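Local structure of dehalogenase (Rhodospirillaceae, 6A41) at residues S179-N184 and A200-Q205. The protein is probably a Rossmann-fold short-chain dehydrogenase/reductase that takes part in dehalogenation. Numbering follows the deposited sequence.
Sequences SNYVEN and AKMTAQ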
ATOM      1  N   SER A 179      13.304   4.607  -6.411  1.00  9.30           N
ATOM      2  CA  SER A 179      13.473   5.505  -7.583  1.00 10.14           C
ATOM      3  C   SER A 179      12.839   5.004  -8.851  1.00  9.43           C
ATOM      4  O   SER A 179      12.711   3.813  -9.099  1.00  9.34           O
ATOM      5  CB  SER A 179      14.966   5.724  -7.895  1.00 10.73           C
ATOM      6  OG  SER A 179      15.201   6.853  -8.729  1.00 11.56           O
ATOM      7  N   ASN A 180      12.421   5.941  -9.701  1.00  9.53           N
ATOM      8  CA  ASN A 180      12.219   5.622 -11.130  1.00  9.12           C
ATOM      9  C   ASN A 180      12.255   6.970 -11.908  1.00  9.23           C
ATOM     10  O   ASN A 180      11.987   8.021 -11.386  1.00  8.42           O
ATOM     11  CB  ASN A 180      10.842   4.887 -11.409  1.00  9.24           C
ATOM     12  CG  ASN A 180      10.835   3.944 -12.700  1.00 10.08           C
ATOM     13  OD1 ASN A 180       9.793   3.299 -13.009  1.00 11.63           O
ATOM     14  ND2 ASN A 180      11.892   3.913 -13.418  1.00  8.67           N
ATOM     15  N   TYR A 181      12.605   6.888 -13.194  1.00  9.84           N
ATOM     16  CA  TYR A 181      12.692   8.014 -14.086  1.00 10.30           C
ATOM     17  C   TYR A 181      13.661   9.084 -13.615  1.00 10.52           C
ATOM     18  O   TYR A 181      13.353  10.265 -13.852  1.00 10.49           O
ATOM     19  CB  TYR A 181      11.268   8.607 -14.341  1.00 11.09           C
ATOM     20  CG  TYR A 181      10.406   7.586 -15.006  1.00 11.70           C
ATOM     21  CD1 TYR A 181      10.647   7.281 -16.303  1.00 12.45           C
ATOM     22  CD2 TYR A 181       9.369   6.946 -14.366  1.00 12.27           C
ATOM     23  CE1 TYR A 181       9.938   6.336 -16.975  1.00 13.72           C
ATOM     24  CE2 TYR A 181       8.638   5.974 -14.989  1.00 13.01           C
ATOM     25  CZ  TYR A 181       8.892   5.671 -16.336  1.00 14.15           C
ATOM     26  OH  TYR A 181       8.215   4.653 -17.036  1.00 15.48           O
ATOM     27  N   VAL A 182      14.758   8.703 -12.931  1.00 10.46           N
ATOM     28  CA  VAL A 182      15.785   9.622 -12.483  1.00 11.35           C
ATOM     29  C   VAL A 182      16.991   9.438 -13.395  1.00 12.22           C
ATOM     30  O   VAL A 182      17.444   8.285 -13.575  1.00 12.66           O
ATOM     31  CB  VAL A 182      16.231   9.406 -11.059  1.00 12.06           C
ATOM     32  CG1 VAL A 182      17.382  10.375 -10.713  1.00 13.05           C
ATOM     33  CG2 VAL A 182      15.080   9.558 -10.103  1.00 11.94           C
ATOM     34  N   GLU A 183      17.458  10.544 -13.994  1.00 12.72           N
ATOM     35  CA  GLU A 183      18.683  10.529 -14.830  1.00 14.30           C
ATOM     36  C   GLU A 183      19.747   9.801 -14.039  1.00 14.26           C
ATOM     37  O   GLU A 183      20.113  10.223 -12.946  1.00 14.33           O
ATOM     38  CB  GLU A 183      19.156  11.917 -15.155  1.00 15.23           C
ATOM     39  CG  GLU A 183      18.113  12.651 -15.965  1.00 17.04           C
ATOM     40  CD  GLU A 183      18.450  14.147 -16.197  1.00 21.15           C
ATOM     41  OE1 GLU A 183      19.502  14.615 -15.712  1.00 22.37           O
ATOM     42  OE2 GLU A 183      17.642  14.819 -16.858  1.00 22.80           O
ATOM     43  N   ASN A 184      20.266   8.722 -14.624  1.00 14.64           N
ATOM     44  CA  ASN A 184      21.284   7.941 -14.010  1.00 14.23           C
ATOM     45  C   ASN A 184      21.878   7.008 -14.957  1.00 14.69           C
ATOM     46  O   ASN A 184      21.215   6.608 -15.912  1.00 16.13           O
ATOM     47  CB  ASN A 184      20.769   7.263 -12.735  1.00 13.49           C
ATOM     48  CG  ASN A 184      20.006   6.000 -12.938  1.00 12.90           C
ATOM     49  OD1 ASN A 184      20.630   4.950 -13.184  1.00 13.90           O
ATOM     50  ND2 ASN A 184      18.667   6.024 -12.651  1.00 12.20           N
ATOM     51  N   ALA A 200       9.504  11.650 -25.055  1.00 21.90           N
ATOM     52  CA  ALA A 200       8.094  12.073 -25.141  1.00 24.11           C
ATOM     53  C   ALA A 200       7.152  10.998 -24.552  1.00 24.10           C
ATOM     54  O   ALA A 200       6.155  11.313 -23.813  1.00 20.68           O
ATOM     55  CB  ALA A 200       7.703  12.441 -26.592  1.00 25.20           C
ATOM     56  N   LYS A 201       7.424   9.738 -24.850  1.00 23.42           N
ATOM     57  CA  LYS A 201       6.585   8.708 -24.301  1.00 25.11           C
ATOM     58  C   LYS A 201       6.725   8.611 -22.780  1.00 22.13           C
ATOM     59  O   LYS A 201       5.748   8.383 -22.101  1.00 20.64           O
ATOM     60  CB  LYS A 201       6.934   7.309 -24.794  1.00 29.83           C
ATOM     61  CG  LYS A 201       6.552   7.002 -26.231  1.00 37.16           C
ATOM     62  CD  LYS A 201       6.174   5.507 -26.453  1.00 41.95           C
ATOM     63  CE  LYS A 201       5.467   5.271 -27.824  1.00 46.07           C
ATOM     64  NZ  LYS A 201       6.462   5.419 -28.945  1.00 47.84           N
HETATM   65  N   MSE A 202       7.949   8.692 -22.294  1.00 18.63           N
HETATM   66  CA  MSE A 202       8.214   8.589 -20.856  1.00 19.58           C
HETATM   67  C   MSE A 202       7.580   9.725 -20.056  1.00 18.02           C
HETATM   68  O   MSE A 202       6.784   9.486 -19.110  1.00 17.03           O
HETATM   69  CB  MSE A 202       9.715   8.482 -20.584  1.00 19.35           C
HETATM   70  CG  MSE A 202      10.229   7.133 -21.030  1.00 22.97           C
HETATM   71 SE   MSE A 202      12.136   7.088 -20.405  1.00 28.27          SE
HETATM   72  CE  MSE A 202      13.094   8.502 -21.376  1.00 27.44           C
ATOM     73  N   THR A 203       7.824  10.959 -20.488  1.00 17.93           N
ATOM     74  CA  THR A 203       7.335  12.078 -19.709  1.00 18.63           C
ATOM     75  C   THR A 203       5.861  12.258 -19.765  1.00 18.84           C
ATOM     76  O   THR A 203       5.284  12.761 -18.819  1.00 18.16           O
ATOM     77  CB  THR A 203       8.043  13.351 -20.107  1.00 20.22           C
ATOM     78  OG1 THR A 203       7.833  13.618 -21.476  1.00 19.06           O
ATOM     79  CG2 THR A 203       9.545  13.199 -19.788  1.00 21.45           C
ATOM     80  N   ALA A 204       5.218  11.790 -20.818  1.00 19.62           N
ATOM     81  CA  ALA A 204       3.732  11.746 -20.843  1.00 22.56           C
ATOM     82  C   ALA A 204       3.107  10.876 -19.767  1.00 22.16           C
ATOM     83  O   ALA A 204       1.986  11.142 -19.403  1.00 21.98           O
ATOM     84  CB  ALA A 204       3.203  11.262 -22.192  1.00 24.03           C
ATOM     85  N   GLN A 205       3.847   9.973 -19.174  1.00 20.37           N
ATOM     86  CA  GLN A 205       3.339   9.050 -18.150  1.00 21.53           C
ATOM     87  C   GLN A 205       3.864   9.323 -16.722  1.00 17.19           C
ATOM     88  O   GLN A 205       3.662   8.576 -15.820  1.00 14.51           O
ATOM     89  CB  GLN A 205       3.709   7.602 -18.579  1.00 27.05           C
ATOM     90  CG  GLN A 205       5.077   7.026 -18.084  1.00 31.67           C
ATOM     91  CD  GLN A 205       4.964   5.536 -18.090  1.00 39.65           C
ATOM     92  OE1 GLN A 205       5.510   4.838 -18.975  1.00 55.09           O
ATOM     93  NE2 GLN A 205       4.120   5.029 -17.230  1.00 45.48           N
TER
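Tyr-181 turns the edge of its ring to selenomethionine Met-202, whose selenium lies close to the ring plane, 4.1 Å from CE1 of Tyr-181. SE of Met-202 is 5.4 Å from the centroid of the Tyr-181 ring and 89° off its normal, an edge-on Met-aromatic contact in which the polarisable selenium meets the rim C-H groups. CG of Met-202 comes equally near CE1, and the turn about the CG-SE bond (chi3 -64°) carries the terminal CE away from the tyrosine. A flexible, unbranched side chain suits this place, because it can lie along the rim of the ring and still reach Leu-192 of helix 190-193. The tyrosine is long enough to extend from its loop to the last part of helix 196-204 and the residue after it, where its hydroxyl meets the side chain of Gln-205: OH of Tyr-181 lies 3.5 Å from CD of Gln-205. These two side chains cross at about a right angle, with ring and amide planes 41° apart. Trp-243, edge-to-face, and Phe-188 also pack against the Tyr-181 ring, as does Phe-231 of the second subunit. An alanine here would remove the ring and hydroxyl together, and would probably leave the selenium without its aromatic neighbour and open a gap beside Trp-243 and Phe-188. The contact joins the loop leaving strand 172-179 of the parallel Rossmann sheet to helix 196-204, and helix 190-193 lies between loop and helix in the chain.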